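Local coordinates for putative chemotaxis protein (Desulfovibrio vulgaris str. Hildenborough, PDB 3H4Y) that probably acts in bacterial chemotaxis signalling as a CheX-like phosphatase, at residues T17-S22 and S100-A105. Residues are numbered along the deposited sequence; the frame is centred on the assembly and turned at random. Where two conformers were deposited one is given.
Sequences TVNVLS and SGQARA
Gln102 brings its carbonyl oxygen to the NH2 end of the Asn19 amide and alongside its CB, bridging two helices, 10-25 and 84-109, that pack side by side against the antiparallel sheet of this CheX-family alpha/beta fold. The link is a single hydrogen bond, with Asn19 ND2 donating to Gln102 OE1 at 3.0 Å and an N-H...O angle of 166°. The acceptor lies practically in the amide plane of Asn19; the two amides stand nearly perpendicular, 81° apart, and ND2 comes in somewhat tilted from the carbonyl plane of Gln102. Beyond CG the Gln102 chain runs extended (chi2 -158°), and that length carries its carbonyl across the gap between 17-22 and 100-105, whose nearest CA atoms, those of Val20 and Gln102, are 8.5 Å apart. This polar bridge sits at the outer, more exposed edge of the interface. Deeper down, Val20 packs on Met98 and Ile99, and Ala103 on Phe13 and Ala16, so both segments also join the apolar packing between the helices, through partners a turn or two away. Val20 CG2 is only loosely in touch with the bridge, 4.3 Å from Gln102 OE1. On the Asn19 side, Gln102 OE1 lies 3.4 Å from Asn19 CB.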
ATOM      1  N   THR A  17     -17.034   5.800  -5.089  1.00 10.35           N
ATOM      2  CA  THR A  17     -16.179   6.359  -6.134  1.00  8.74           C
ATOM      3  C   THR A  17     -16.853   7.521  -6.869  1.00 10.75           C
ATOM      4  O   THR A  17     -16.277   8.602  -7.032  1.00 11.01           O
ATOM      5  CB  THR A  17     -15.716   5.278  -7.121  1.00  9.63           C
ATOM      6  OG1 THR A  17     -14.936   4.310  -6.429  1.00 10.82           O
ATOM      7  CG2 THR A  17     -14.846   5.880  -8.234  1.00  9.41           C
ATOM      8  N   VAL A  18     -18.111   7.320  -7.253  1.00 11.36           N
ATOM      9  CA  VAL A  18     -18.858   8.377  -7.935  1.00 12.64           C
ATOM     10  C   VAL A  18     -19.087   9.553  -7.001  1.00 11.22           C
ATOM     11  O   VAL A  18     -18.857  10.691  -7.388  1.00 12.25           O
ATOM     12  CB  VAL A  18     -20.187   7.842  -8.511  1.00 13.53           C
ATOM     13  CG1 VAL A  18     -21.040   8.988  -9.031  1.00 15.46           C
ATOM     14  CG2 VAL A  18     -19.898   6.805  -9.596  1.00 11.28           C
ATOM     15  N   ASN A  19     -19.468   9.305  -5.745  1.00 12.37           N
ATOM     16  CA  ASN A  19     -19.724  10.399  -4.791  1.00 14.23           C
ATOM     17  C   ASN A  19     -18.485  11.222  -4.530  1.00 12.21           C
ATOM     18  O   ASN A  19     -18.518  12.480  -4.496  1.00 12.87           O
ATOM     19  CB  ASN A  19     -20.131   9.901  -3.410  1.00 17.07           C
ATOM     20  CG  ASN A  19     -21.505   9.362  -3.345  1.00 22.31           C
ATOM     21  OD1 ASN A  19     -22.310   9.515  -4.268  1.00 20.78           O
ATOM     22  ND2 ASN A  19     -21.797   8.678  -2.214  1.00 22.03           N
ATOM     23  N   VAL A  20     -17.365  10.532  -4.324  1.00 10.08           N
ATOM     24  CA  VAL A  20     -16.141  11.229  -3.946  1.00 10.87           C
ATOM     25  C   VAL A  20     -15.596  12.035  -5.126  1.00 12.26           C
ATOM     26  O   VAL A  20     -15.286  13.208  -4.981  1.00 11.47           O
ATOM     27  CB  VAL A  20     -15.083  10.248  -3.396  1.00 11.10           C
ATOM     28  CG1 VAL A  20     -13.713  10.905  -3.252  1.00 10.27           C
ATOM     29  CG2 VAL A  20     -15.558   9.664  -2.060  1.00 11.32           C
ATOM     30  N   LEU A  21     -15.485  11.429  -6.302  1.00  9.44           N
ATOM     31  CA  LEU A  21     -14.991  12.160  -7.449  1.00 10.57           C
ATOM     32  C   LEU A  21     -15.911  13.314  -7.828  1.00  9.61           C
ATOM     33  O   LEU A  21     -15.412  14.377  -8.212  1.00 11.47           O
ATOM     34  CB  LEU A  21     -14.679  11.271  -8.663  1.00 11.77           C
ATOM     35  CG  LEU A  21     -13.229  10.776  -8.700  1.00 15.46           C
ATOM     36  CD1 LEU A  21     -12.982   9.768  -7.548  1.00 11.86           C
ATOM     37  CD2 LEU A  21     -12.886  10.169 -10.013  1.00 16.21           C
ATOM     38  N   SER A  22     -17.231  13.106  -7.790  1.00 11.30           N
ATOM     39  CA  SER A  22     -18.175  14.170  -8.141  0.50 13.82           C
ATOM     40  C   SER A  22     -18.058  15.334  -7.171  1.00 11.26           C
ATOM     41  O   SER A  22     -17.975  16.491  -7.575  1.00 12.61           O
ATOM     42  CB  SER A  22     -19.622  13.670  -8.103  0.50 14.51           C
ATOM     43  OG  SER A  22     -19.818  12.527  -8.919  0.50 22.55           O
ATOM     44  N   SER A 100     -12.395   4.829   0.626  1.00  8.76           N
ATOM     45  CA  SER A 100     -12.322   3.832   1.682  1.00  7.02           C
ATOM     46  C   SER A 100     -13.384   4.098   2.771  1.00  9.35           C
ATOM     47  O   SER A 100     -14.104   3.196   3.206  1.00  8.37           O
ATOM     48  CB  SER A 100     -10.924   3.800   2.329  1.00  7.81           C
ATOM     49  OG  SER A 100     -10.926   3.039   3.561  1.00  8.76           O
ATOM     50  N   GLY A 101     -13.485   5.351   3.196  1.00  7.94           N
ATOM     51  CA  GLY A 101     -14.434   5.696   4.249  1.00  7.98           C
ATOM     52  C   GLY A 101     -15.872   5.405   3.892  1.00  8.35           C
ATOM     53  O   GLY A 101     -16.603   4.766   4.667  1.00  8.38           O
ATOM     54  N   GLN A 102     -16.290   5.873   2.730  1.00  7.32           N
ATOM     55  CA  GLN A 102     -17.669   5.673   2.289  1.00  7.89           C
ATOM     56  C   GLN A 102     -17.952   4.216   1.904  1.00  8.36           C
ATOM     57  O   GLN A 102     -19.036   3.699   2.195  1.00  9.95           O
ATOM     58  CB  GLN A 102     -18.020   6.589   1.148  1.00  8.72           C
ATOM     59  CG  GLN A 102     -18.121   8.052   1.584  1.00  8.05           C
ATOM     60  CD  GLN A 102     -18.957   8.895   0.642  1.00 11.44           C
ATOM     61  OE1 GLN A 102     -19.383   8.437  -0.407  1.00 11.91           O
ATOM     62  NE2 GLN A 102     -19.289  10.125   1.075  1.00 11.39           N
ATOM     63  N   ALA A 103     -16.997   3.575   1.227  1.00  7.28           N
ATOM     64  CA  ALA A 103     -17.210   2.160   0.905  1.00  7.91           C
ATOM     65  C   ALA A 103     -17.330   1.310   2.144  1.00  8.03           C
ATOM     66  O   ALA A 103     -18.190   0.415   2.185  1.00  8.61           O
ATOM     67  CB  ALA A 103     -16.096   1.649   0.027  1.00  9.35           C
ATOM     68  N   ARG A 104     -16.476   1.555   3.131  1.00  7.49           N
ATOM     69  CA  ARG A 104     -16.530   0.787   4.383  1.00  8.65           C
ATOM     70  C   ARG A 104     -17.837   1.078   5.132  1.00  8.19           C
ATOM     71  O   ARG A 104     -18.393   0.186   5.770  1.00  7.84           O
ATOM     72  CB  ARG A 104     -15.319   1.021   5.264  1.00  9.60           C
ATOM     73  CG  ARG A 104     -14.033   0.375   4.696  1.00  7.77           C
ATOM     74  CD  ARG A 104     -12.822   0.513   5.565  1.00  9.59           C
ATOM     75  NE  ARG A 104     -12.492   1.912   5.738  1.00 10.60           N
ATOM     76  CZ  ARG A 104     -12.725   2.642   6.820  1.00  8.83           C
ATOM     77  NH1 ARG A 104     -13.282   2.128   7.899  1.00  8.94           N
ATOM     78  NH2 ARG A 104     -12.403   3.940   6.839  1.00 11.50           N
ATOM     79  N   ALA A 105     -18.347   2.298   5.039  1.00  8.73           N
ATOM     80  CA  ALA A 105     -19.661   2.592   5.648  1.00  9.47           C
ATOM     81  C   ALA A 105     -20.712   1.720   4.989  1.00  9.12           C
ATOM     82  O   ALA A 105     -21.589   1.160   5.668  1.00 10.67           O
ATOM     83  CB  ALA A 105     -20.027   4.084   5.504  1.00  9.26           C
TER